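Local coordinates for protein DNA endonuclease I-CeuI (Chlamydomonas eugametos, PDB 2EX5) that cuts DNA in intron homing, recognising a degenerate site of 17-19 base pairs as a magnesium-dependent homodimer and leaving a staggered break, at residues A56-G61 and K95-A100; S30-D35 and L99-F104; V81-N86 and A158-F163. The protein carries 1 engineered substitution. All blocks are in the same frame, centred on the assembly; numbering follows the deposited sequence.

In the fold
All three contacts are buried and apolar at their centre, yet they occupy different layers of the fold. Contacts 1 and 2 share helix 94-104, including Leu99 and Ala100: one side of it meets helix 49-62, and another meets helix 29-40, farther from the chain's centre. Contact 3, on the other side of that centre, sets strand 79-90 against helix 147-164. Chemistry follows place. Contact 1 is a methyl over an aromatic face beside the subunit boundary; contact 2 mixes leucines with a partly exposed carboxylate; contact 3 seats a proline of a DNA-contacting strand against a leucine and a phenylalanine of helix 147-164. Leu59, Phe104 and Phe85 knit the three together by side-chain packing.

Contact 1. Residues A56-G61 and K95-A100; sequences AGFLEG and KVLYLA. With nucleotides of chain B.
Val96 sets one methyl almost exactly on the axis of the Phe58 ring. CG1 lies 3.5 Å from the ring centroid and only 6° off the ring normal, a CH-pi contact over the face. The centring is confirmed by the individual ring atoms: from CG1 of Val96 the separation is 3.6 Å to CG of Phe58 and 3.8 Å to CZ of the same ring, so no edge is favoured. Both side chains reach across from opposite directions, each with its touching branch anti to its own backbone N (Phe58 chi1 -178°, Val96 chi1 -165°). Leu97 adds a looser touch at the ring's edge, near its plane, where CD1 comes to 4.4 Å from CE2 of Phe58.

Helix 49-62 carries the LAGLIDADG motif that names the family, and the Ala56-Gly61 sequence is part of it. Ala56 and Glu60 pack on Phe54 of the second subunit, while Phe58 faces inward to helix 94-104 of its own chain and also touches Val87 and Arg89. Were Phe58 replaced by an alanine, Val96 CG1 would be likely to lose its aromatic platform and a gap would probably open between the two helices. Near the motif's end, Gly61 and Glu62 are magnesium ligands, and Gly61 O approaches OP2 of DG16 of chain B to 3.1 Å. Neither oxygen has a proton to donate, so the approach is not a hydrogen bond; it is consistent with a metal shared between them.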
loop_
_atom_site.group_PDB
_atom_site.type_symbol
_atom_site.label_atom_id
_atom_site.label_comp_id
_atom_site.label_asym_id
_atom_site.label_seq_id
_atom_site.Cartn_x
_atom_site.Cartn_y
_atom_site.Cartn_z
ATOM N N ALA C 56 -4.557 -7.381 7.483
ATOM C CA ALA C 56 -3.634 -6.640 8.345
ATOM C C ALA C 56 -2.496 -6.069 7.519
ATOM O O ALA C 56 -2.238 -4.882 7.611
ATOM C CB ALA C 56 -3.108 -7.452 9.518
ATOM N N GLY C 57 -1.897 -6.844 6.647
ATOM C CA GLY C 57 -0.772 -6.384 5.810
ATOM C C GLY C 57 -1.261 -5.342 4.842
ATOM O O GLY C 57 -0.609 -4.317 4.549
ATOM N N PHE C 58 -2.462 -5.539 4.341
ATOM C CA PHE C 58 -2.989 -4.584 3.360
ATOM C C PHE C 58 -3.176 -3.167 3.990
ATOM O O PHE C 58 -2.958 -2.176 3.344
ATOM C CB PHE C 58 -4.329 -5.123 2.934
ATOM C CG PHE C 58 -4.989 -4.310 1.923
ATOM C CD1 PHE C 58 -4.551 -4.341 0.627
ATOM C CD2 PHE C 58 -6.074 -3.518 2.246
ATOM C CE1 PHE C 58 -5.191 -3.629 -0.306
ATOM C CE2 PHE C 58 -6.670 -2.750 1.299
ATOM C CZ PHE C 58 -6.211 -2.814 0.046
ATOM N N LEU C 59 -3.686 -3.140 5.227
ATOM C CA LEU C 59 -4.005 -1.952 5.929
ATOM C C LEU C 59 -2.747 -1.201 6.381
ATOM O O LEU C 59 -2.768 0.062 6.446
ATOM C CB LEU C 59 -4.820 -2.305 7.182
ATOM C CG LEU C 59 -6.261 -2.847 7.133
ATOM C CD1 LEU C 59 -6.801 -2.762 8.609
ATOM C CD2 LEU C 59 -7.076 -2.039 6.141
ATOM N N GLU C 60 -1.703 -1.954 6.744
ATOM C CA GLU C 60 -0.378 -1.379 6.977
ATOM C C GLU C 60 0.063 -0.584 5.746
ATOM O O GLU C 60 0.645 0.440 5.880
ATOM C CB GLU C 60 0.647 -2.442 7.372
ATOM C CG GLU C 60 2.078 -2.043 7.473
ATOM C CD GLU C 60 2.419 -1.436 8.803
ATOM O OE1 GLU C 60 3.633 -1.050 8.937
ATOM O OE2 GLU C 60 1.476 -1.311 9.671
ATOM N N GLY C 61 -0.303 -1.102 4.568
ATOM C CA GLY C 61 -0.085 -0.508 3.284
ATOM C C GLY C 61 -0.972 0.652 2.887
ATOM O O GLY C 61 -0.433 1.605 2.373
ATOM N N LYS C 95 -12.294 -5.802 -4.059
ATOM C CA LYS C 95 -12.438 -7.090 -3.415
ATOM C C LYS C 95 -11.848 -7.142 -2.025
ATOM O O LYS C 95 -12.497 -7.571 -1.082
ATOM C CB LYS C 95 -11.833 -8.142 -4.336
ATOM C CG LYS C 95 -11.552 -9.494 -3.667
ATOM C CD LYS C 95 -11.160 -10.505 -4.721
ATOM C CE LYS C 95 -10.610 -11.777 -4.044
ATOM N NZ LYS C 95 -11.157 -11.674 -2.741
ATOM N N VAL C 96 -10.612 -6.667 -1.866
ATOM C CA VAL C 96 -10.034 -6.431 -0.501
ATOM C C VAL C 96 -10.745 -5.352 0.348
ATOM O O VAL C 96 -10.820 -5.464 1.561
ATOM C CB VAL C 96 -8.492 -6.180 -0.652
ATOM C CG1 VAL C 96 -7.737 -6.286 0.670
ATOM C CG2 VAL C 96 -7.890 -7.242 -1.644
ATOM N N LEU C 97 -11.246 -4.278 -0.270
ATOM C CA LEU C 97 -12.146 -3.287 0.420
ATOM C C LEU C 97 -13.444 -3.979 0.995
ATOM O O LEU C 97 -13.904 -3.738 2.126
ATOM C CB LEU C 97 -12.524 -2.242 -0.659
ATOM C CG LEU C 97 -11.887 -0.866 -0.484
ATOM C CD1 LEU C 97 -10.446 -0.983 -0.005
ATOM C CD2 LEU C 97 -12.091 0.070 -1.651
ATOM N N TYR C 98 -13.992 -4.884 0.170
ATOM C CA TYR C 98 -15.146 -5.732 0.557
ATOM C C TYR C 98 -14.773 -6.656 1.733
ATOM O O TYR C 98 -15.452 -6.717 2.762
ATOM C CB TYR C 98 -15.672 -6.504 -0.675
ATOM C CG TYR C 98 -16.878 -7.315 -0.334
ATOM C CD1 TYR C 98 -18.131 -6.748 -0.372
ATOM C CD2 TYR C 98 -16.766 -8.645 0.082
ATOM C CE1 TYR C 98 -19.272 -7.462 0.028
ATOM C CE2 TYR C 98 -17.899 -9.372 0.447
ATOM C CZ TYR C 98 -19.137 -8.761 0.393
ATOM O OH TYR C 98 -20.246 -9.416 0.790
ATOM N N LEU C 99 -13.619 -7.262 1.637
ATOM C CA LEU C 99 -13.088 -8.000 2.800
ATOM C C LEU C 99 -13.046 -7.137 4.064
ATOM O O LEU C 99 -13.599 -7.557 5.092
ATOM C CB LEU C 99 -11.711 -8.571 2.494
ATOM C CG LEU C 99 -11.068 -9.844 3.006
ATOM C CD1 LEU C 99 -9.574 -9.559 3.281
ATOM C CD2 LEU C 99 -11.837 -10.604 4.211
ATOM N N ALA C 100 -12.420 -5.923 4.042
ATOM C CA ALA C 100 -12.496 -5.051 5.257
ATOM C C ALA C 100 -13.910 -4.834 5.822
ATOM O O ALA C 100 -14.149 -4.951 7.034
ATOM C CB ALA C 100 -11.857 -3.685 4.973
ATOM P P DG B 16 -0.658 4.816 0.159
ATOM O OP1 DG B 16 -0.131 6.178 0.169
ATOM O OP2 DG B 16 0.337 3.718 0.255
ATOM O "O5'" DG B 16 -1.891 4.631 1.197
ATOM C "C5'" DG B 16 -2.069 5.046 2.526
ATOM C "C4'" DG B 16 -1.783 6.580 2.686
ATOM O "O4'" DG B 16 -2.295 7.559 1.721
ATOM C "C3'" DG B 16 -2.271 7.127 3.957
ATOM O "O3'" DG B 16 -0.980 7.723 4.504
ATOM C "C2'" DG B 16 -3.437 8.041 3.544
ATOM C "C1'" DG B 16 -2.925 8.682 2.269
ATOM N N9 DG B 16 -4.019 9.181 1.346
ATOM C C8 DG B 16 -5.132 8.476 0.903
ATOM N N7 DG B 16 -5.965 9.155 0.191
ATOM C C5 DG B 16 -5.361 10.410 0.099
ATOM C C6 DG B 16 -5.750 11.567 -0.610
ATOM O O6 DG B 16 -6.814 11.646 -1.275
ATOM N N1 DG B 16 -4.888 12.697 -0.438
ATOM C C2 DG B 16 -3.744 12.604 0.366
ATOM N N2 DG B 16 -2.860 13.607 0.530
ATOM N N3 DG B 16 -3.373 11.490 0.917
ATOM C C4 DG B 16 -4.205 10.443 0.783
#

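Contact 2. Residues S30-D35 and L99-F104; sequences SKYLID and LALEVF
Leu33 wedges its two methyls against two neighbouring residues of helix 94-104. CD2 lies 4.1 Å from CD2 of Leu101 and equally far from CG of that residue, the two leucines sliding past one another in opposite directions. The other branch, CD1, stands above the plane of the Glu102 carboxylate, displaced outward past the oxygens and nearest OE1, at 3.6 Å. Two torsions of Leu33 together carry the fork to helix 94-104: CG is anti to the carbonyl carbon (chi1 -65°), and CD1 is anti to CA. Tyr32 contributes more lightly: its CE1 stands 4.3 Å from CD2 of Leu101, approaching obliquely.

The Glu102 chain bends at chi2, at 94°, turning the carboxylate toward the Leu33 methyl, where OE1 also forms a salt bridge with Lys105. The Tyr32 ring has its own supports beyond the contact: its hydroxyl is hydrogen-bonded to Ile109 N, and Arg108 makes a cation-pi interaction with the ring. Leu101 is further enclosed by Phe29 and Leu36 of helix 29-40 and by Leu121 of the sheet.

The backbones stand well apart, so the side chains make the contact. The two helical segments run nearly antiparallel, at 168°, with axes 11.1 Å apart at closest approach, and the nearest CA pair, Leu33 and Glu102, is 7.8 Å apart. Helix 29-40, which precedes the LAGLIDADG helix 49-62 in the chain, is thereby laid against a helix of the alpha-beta core.

Between the segments themselves the joining force is apolar. The one carboxylate involved offers Leu33 mainly van der Waals contact, while its charge is probably balanced by Lys105, so the Glu102 end marks where the leucine packing gives way to a polar margin.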
loop_
_atom_site.group_PDB
_atom_site.type_symbol
_atom_site.label_atom_id
_atom_site.label_comp_id
_atom_site.label_asym_id
_atom_site.label_seq_id
_atom_site.Cartn_x
_atom_site.Cartn_y
_atom_site.Cartn_z
ATOM N N SER C 30 -26.010 -6.439 5.826
ATOM C CA SER C 30 -25.988 -7.656 4.977
ATOM C C SER C 30 -26.474 -7.367 3.578
ATOM O O SER C 30 -25.980 -7.919 2.591
ATOM C CB SER C 30 -26.886 -8.712 5.646
ATOM O OG SER C 30 -27.404 -9.622 4.615
ATOM N N LYS C 31 -27.500 -6.556 3.465
ATOM C CA LYS C 31 -27.975 -6.186 2.159
ATOM C C LYS C 31 -27.062 -5.211 1.389
ATOM O O LYS C 31 -26.922 -5.328 0.190
ATOM C CB LYS C 31 -29.391 -5.619 2.294
ATOM C CG LYS C 31 -29.980 -4.964 1.081
ATOM C CD LYS C 31 -30.233 -5.859 -0.133
ATOM C CE LYS C 31 -31.039 -4.981 -1.159
ATOM N NZ LYS C 31 -30.693 -5.139 -2.581
ATOM N N TYR C 32 -26.445 -4.229 2.094
ATOM C CA TYR C 32 -25.351 -3.371 1.537
ATOM C C TYR C 32 -24.298 -4.296 0.977
ATOM O O TYR C 32 -23.958 -4.227 -0.140
ATOM C CB TYR C 32 -24.769 -2.571 2.749
ATOM C CG TYR C 32 -23.790 -1.533 2.389
ATOM C CD1 TYR C 32 -22.645 -1.291 3.213
ATOM C CD2 TYR C 32 -23.998 -0.724 1.205
ATOM C CE1 TYR C 32 -21.700 -0.297 2.809
ATOM C CE2 TYR C 32 -23.034 0.280 0.803
ATOM C CZ TYR C 32 -21.916 0.497 1.620
ATOM O OH TYR C 32 -21.025 1.480 1.245
ATOM N N LEU C 33 -23.790 -5.240 1.737
ATOM C CA LEU C 33 -22.847 -6.198 1.174
ATOM C C LEU C 33 -23.289 -6.921 -0.153
ATOM O O LEU C 33 -22.526 -7.040 -1.120
ATOM C CB LEU C 33 -22.640 -7.221 2.287
ATOM C CG LEU C 33 -21.945 -6.685 3.570
ATOM C CD1 LEU C 33 -21.614 -7.767 4.610
ATOM C CD2 LEU C 33 -20.746 -5.926 3.226
ATOM N N ILE C 34 -24.536 -7.382 -0.199
ATOM C CA ILE C 34 -25.131 -8.041 -1.344
ATOM C C ILE C 34 -25.172 -7.134 -2.523
ATOM O O ILE C 34 -24.805 -7.516 -3.598
ATOM C CB ILE C 34 -26.632 -8.432 -1.050
ATOM C CG1 ILE C 34 -26.730 -9.720 -0.226
ATOM C CG2 ILE C 34 -27.503 -8.654 -2.424
ATOM C CD1 ILE C 34 -28.172 -9.838 0.557
ATOM N N ASP C 35 -25.599 -5.905 -2.319
ATOM C CA ASP C 35 -25.595 -4.909 -3.407
ATOM C C ASP C 35 -24.192 -4.612 -3.967
ATOM O O ASP C 35 -23.979 -4.483 -5.170
ATOM C CB ASP C 35 -26.230 -3.594 -2.886
ATOM C CG ASP C 35 -27.742 -3.698 -2.656
ATOM O OD1 ASP C 35 -28.444 -4.651 -3.160
ATOM O OD2 ASP C 35 -28.221 -2.789 -1.951
ATOM N N LEU C 99 -13.619 -7.262 1.637
ATOM C CA LEU C 99 -13.088 -8.000 2.800
ATOM C C LEU C 99 -13.046 -7.137 4.064
ATOM O O LEU C 99 -13.599 -7.557 5.092
ATOM C CB LEU C 99 -11.711 -8.571 2.494
ATOM C CG LEU C 99 -11.068 -9.844 3.006
ATOM C CD1 LEU C 99 -9.574 -9.559 3.281
ATOM C CD2 LEU C 99 -11.837 -10.604 4.211
ATOM N N ALA C 100 -12.420 -5.923 4.042
ATOM C CA ALA C 100 -12.496 -5.051 5.257
ATOM C C ALA C 100 -13.910 -4.834 5.822
ATOM O O ALA C 100 -14.149 -4.951 7.034
ATOM C CB ALA C 100 -11.857 -3.685 4.973
ATOM N N LEU C 101 -14.843 -4.455 4.941
ATOM C CA LEU C 101 -16.291 -4.261 5.281
ATOM C C LEU C 101 -16.835 -5.493 5.994
ATOM O O LEU C 101 -17.418 -5.465 7.103
ATOM C CB LEU C 101 -17.004 -4.053 3.953
ATOM C CG LEU C 101 -17.994 -2.921 3.666
ATOM C CD1 LEU C 101 -17.580 -1.525 4.264
ATOM C CD2 LEU C 101 -18.314 -2.839 2.189
ATOM N N GLU C 102 -16.530 -6.627 5.358
ATOM C CA GLU C 102 -16.931 -7.934 5.875
ATOM C C GLU C 102 -16.295 -8.188 7.251
ATOM O O GLU C 102 -17.016 -8.561 8.160
ATOM C CB GLU C 102 -16.706 -9.014 4.805
ATOM C CG GLU C 102 -17.294 -10.312 5.157
ATOM C CD GLU C 102 -18.678 -10.542 4.627
ATOM O OE1 GLU C 102 -19.610 -10.578 5.441
ATOM O OE2 GLU C 102 -18.847 -10.679 3.438
ATOM N N VAL C 103 -14.993 -7.897 7.449
ATOM C CA VAL C 103 -14.430 -8.027 8.799
ATOM C C VAL C 103 -14.802 -6.979 9.822
ATOM O O VAL C 103 -14.929 -7.320 11.020
ATOM C CB VAL C 103 -12.859 -8.394 8.905
ATOM C CG1 VAL C 103 -12.149 -8.232 7.674
ATOM C CG2 VAL C 103 -12.185 -7.781 10.108
ATOM N N PHE C 104 -14.951 -5.698 9.429
ATOM C CA PHE C 104 -15.406 -4.803 10.475
ATOM C C PHE C 104 -16.901 -4.868 10.718
ATOM O O PHE C 104 -17.332 -4.350 11.706
ATOM C CB PHE C 104 -14.936 -3.314 10.280
ATOM C CG PHE C 104 -13.451 -3.152 10.076
ATOM C CD1 PHE C 104 -12.957 -2.797 8.826
ATOM C CD2 PHE C 104 -12.543 -3.365 11.109
ATOM C CE1 PHE C 104 -11.576 -2.614 8.619
ATOM C CE2 PHE C 104 -11.115 -3.173 10.898
ATOM C CZ PHE C 104 -10.682 -2.757 9.635
#

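Contact 3. Residues V81-N86 and A158-F163; sequences VDPEFN and ALLELF. With CA (calcium ion), chain F; nucleotides of chain B.
Pro83 rests the rim of its ring in the angle between Leu160 and Phe163. Pro83 CB is 4.0 Å from Leu160 CD1. One atom farther on, CG of Pro83 touches both neighbours: Leu160 CD1 at 3.8 Å and Phe163 CE2 at 4.0 Å. The ring then closes through CD, which returns toward the same Phe163 CE2 as it rejoins the backbone N. Phe163, with CG anti to its carbonyl carbon (chi1 -59°), slides past the proline and extends its CZ to 3.8 Å from Val81 O, oblique to the ring. CG1 of Val81 also packs on CZ of Phe163, at 4.2 Å. The Phe163 ring also meets His168 edge-to-face.

Val81 and Pro83 turn toward helix 147-164, whereas Asp82 between them points away, so one strand of the antiparallel sheet of a LAGLIDADG endonuclease has a packed side and a DNA side. On the latter, Asp82 grips calcium with both carboxylate oxygens, OD1 at 2.6 Å and OD2 at 2.7 Å from the metal; five waters complete the observed shell. Asp82 is a magnesium ligand, and calcium probably stands in for that ion here. Glu84, extended beyond CG, uses OE1 to accept a nearly straight hydrogen bond from N4 of DC18 of chain B, 2.9 Å long with an angle of 165° at the hydrogen.

The division of labour is chemical: apolar carbons back the strand against the helix, while its carboxylates bind a hydrated metal and a cytosine amino group, a donor that the acceptor oxygen of Glu84 suits.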
loop_
_atom_site.group_PDB
_atom_site.type_symbol
_atom_site.label_atom_id
_atom_site.label_comp_id
_atom_site.label_asym_id
_atom_site.label_seq_id
_atom_site.Cartn_x
_atom_site.Cartn_y
_atom_site.Cartn_z
ATOM N N VAL C 81 -11.857 18.259 17.053
ATOM C CA VAL C 81 -10.798 17.313 16.770
ATOM C C VAL C 81 -11.454 15.988 16.319
ATOM O O VAL C 81 -12.288 15.399 16.986
ATOM C CB VAL C 81 -9.924 17.120 18.038
ATOM C CG1 VAL C 81 -8.666 16.321 17.765
ATOM C CG2 VAL C 81 -9.577 18.511 18.675
ATOM N N ASP C 82 -11.075 15.495 15.170
ATOM C CA ASP C 82 -11.918 14.481 14.601
ATOM C C ASP C 82 -11.152 13.324 14.057
ATOM O O ASP C 82 -10.541 13.500 13.035
ATOM C CB ASP C 82 -12.782 15.081 13.493
ATOM C CG ASP C 82 -14.162 14.340 13.382
ATOM O OD1 ASP C 82 -14.641 13.744 14.401
ATOM O OD2 ASP C 82 -14.774 14.387 12.317
ATOM N N PRO C 83 -11.316 12.104 14.670
ATOM C CA PRO C 83 -10.690 10.845 14.235
ATOM C C PRO C 83 -11.441 10.195 13.041
ATOM O O PRO C 83 -12.716 10.211 12.960
ATOM C CB PRO C 83 -10.798 9.949 15.487
ATOM C CG PRO C 83 -11.964 10.396 16.215
ATOM C CD PRO C 83 -12.223 11.862 15.811
ATOM N N GLU C 84 -10.686 9.585 12.168
ATOM C CA GLU C 84 -11.251 8.895 11.015
ATOM C C GLU C 84 -10.303 7.738 10.719
ATOM O O GLU C 84 -9.117 7.899 10.801
ATOM C CB GLU C 84 -11.336 9.828 9.823
ATOM C CG GLU C 84 -11.841 9.108 8.487
ATOM C CD GLU C 84 -12.180 10.087 7.423
ATOM O OE1 GLU C 84 -11.523 10.043 6.382
ATOM O OE2 GLU C 84 -13.074 10.985 7.623
ATOM N N PHE C 85 -10.842 6.569 10.371
ATOM C CA PHE C 85 -10.091 5.499 9.683
ATOM C C PHE C 85 -10.472 5.442 8.212
ATOM O O PHE C 85 -11.634 5.486 7.936
ATOM C CB PHE C 85 -10.491 4.226 10.367
ATOM C CG PHE C 85 -10.078 2.961 9.621
ATOM C CD1 PHE C 85 -11.005 2.242 8.847
ATOM C CD2 PHE C 85 -8.809 2.499 9.721
ATOM C CE1 PHE C 85 -10.601 1.078 8.148
ATOM C CE2 PHE C 85 -8.400 1.357 9.011
ATOM C CZ PHE C 85 -9.334 0.637 8.248
ATOM N N ASN C 86 -9.568 5.258 7.245
ATOM C CA ASN C 86 -10.060 5.068 5.871
ATOM C C ASN C 86 -9.106 4.207 5.193
ATOM O O ASN C 86 -7.963 4.107 5.667
ATOM C CB ASN C 86 -10.266 6.354 4.990
ATOM C CG ASN C 86 -8.984 7.165 4.713
ATOM O OD1 ASN C 86 -8.950 8.323 5.011
ATOM N ND2 ASN C 86 -7.964 6.574 4.148
ATOM N N ALA C 158 -5.701 6.570 22.412
ATOM C CA ALA C 158 -5.631 7.501 23.600
ATOM C C ALA C 158 -6.650 8.601 23.428
ATOM O O ALA C 158 -7.325 8.961 24.357
ATOM C CB ALA C 158 -4.192 8.108 23.722
ATOM N N LEU C 159 -6.823 9.076 22.211
ATOM C CA LEU C 159 -7.816 10.136 21.877
ATOM C C LEU C 159 -9.191 9.679 22.047
ATOM O O LEU C 159 -10.006 10.392 22.574
ATOM C CB LEU C 159 -7.778 10.549 20.409
ATOM C CG LEU C 159 -6.922 11.730 20.041
ATOM C CD1 LEU C 159 -7.112 12.953 21.018
ATOM C CD2 LEU C 159 -5.572 11.203 19.936
ATOM N N LEU C 160 -9.461 8.476 21.560
ATOM C CA LEU C 160 -10.810 7.921 21.649
ATOM C C LEU C 160 -11.226 7.831 23.133
ATOM O O LEU C 160 -12.406 8.074 23.451
ATOM C CB LEU C 160 -10.916 6.565 20.905
ATOM C CG LEU C 160 -11.377 6.295 19.428
ATOM C CD1 LEU C 160 -11.567 7.391 18.516
ATOM C CD2 LEU C 160 -10.634 5.162 18.727
ATOM N N GLU C 161 -10.271 7.537 24.039
ATOM C CA GLU C 161 -10.605 7.339 25.490
ATOM C C GLU C 161 -10.815 8.658 26.134
ATOM O O GLU C 161 -11.687 8.785 26.941
ATOM C CB GLU C 161 -9.543 6.517 26.254
ATOM C CG GLU C 161 -9.171 5.170 25.552
ATOM C CD GLU C 161 -8.128 4.251 26.350
ATOM O OE1 GLU C 161 -7.871 4.544 27.571
ATOM O OE2 GLU C 161 -7.607 3.233 25.762
ATOM N N LEU C 162 -9.991 9.653 25.806
ATOM C CA LEU C 162 -10.233 11.060 26.160
ATOM C C LEU C 162 -11.645 11.544 25.775
ATOM O O LEU C 162 -12.332 12.134 26.581
ATOM C CB LEU C 162 -9.188 11.979 25.464
ATOM C CG LEU C 162 -7.803 12.328 26.074
ATOM C CD1 LEU C 162 -7.809 12.670 27.596
ATOM C CD2 LEU C 162 -6.703 11.337 25.750
ATOM N N PHE C 163 -12.066 11.306 24.523
ATOM C CA PHE C 163 -13.395 11.728 24.057
ATOM C C PHE C 163 -14.496 11.071 24.823
ATOM O O PHE C 163 -15.460 11.731 25.136
ATOM C CB PHE C 163 -13.642 11.450 22.550
ATOM C CG PHE C 163 -12.674 12.122 21.636
ATOM C CD1 PHE C 163 -12.328 13.468 21.816
ATOM C CD2 PHE C 163 -12.141 11.442 20.581
ATOM C CE1 PHE C 163 -11.450 14.114 20.961
ATOM C CE2 PHE C 163 -11.273 12.101 19.732
ATOM C CZ PHE C 163 -10.907 13.435 19.931
HETATM CA CA CA F . -16.606 12.591 13.133
ATOM P P DC B 18 -2.910 13.872 8.735
ATOM O OP1 DC B 18 -2.166 15.125 8.931
ATOM O OP2 DC B 18 -2.591 12.720 9.585
ATOM O "O5'" DC B 18 -4.467 14.040 9.021
ATOM C "C5'" DC B 18 -5.367 15.203 9.000
ATOM C "C4'" DC B 18 -5.434 15.913 7.645
ATOM O "O4'" DC B 18 -5.860 14.986 6.628
ATOM C "C3'" DC B 18 -6.465 17.030 7.540
ATOM O "O3'" DC B 18 -5.831 18.245 7.937
ATOM C "C2'" DC B 18 -6.942 17.064 6.067
ATOM C "C1'" DC B 18 -6.761 15.600 5.721
ATOM N N1 DC B 18 -7.977 14.620 5.545
ATOM C C2 DC B 18 -8.813 14.898 4.484
ATOM O O2 DC B 18 -8.514 15.937 3.931
ATOM N N3 DC B 18 -9.885 14.082 4.140
ATOM C C4 DC B 18 -10.055 12.974 4.854
ATOM N N4 DC B 18 -11.110 12.233 4.497
ATOM C C5 DC B 18 -9.226 12.643 5.976
ATOM C C6 DC B 18 -8.185 13.494 6.316
HETATM O O HOH W 1 -14.956 10.733 13.684
HETATM O O HOH W 2 -18.604 10.972 13.063
HETATM O O HOH W 3 -16.898 12.306 15.808
HETATM O O HOH W 4 -17.869 14.553 13.729
HETATM O O HOH W 5 -16.615 12.711 10.870
#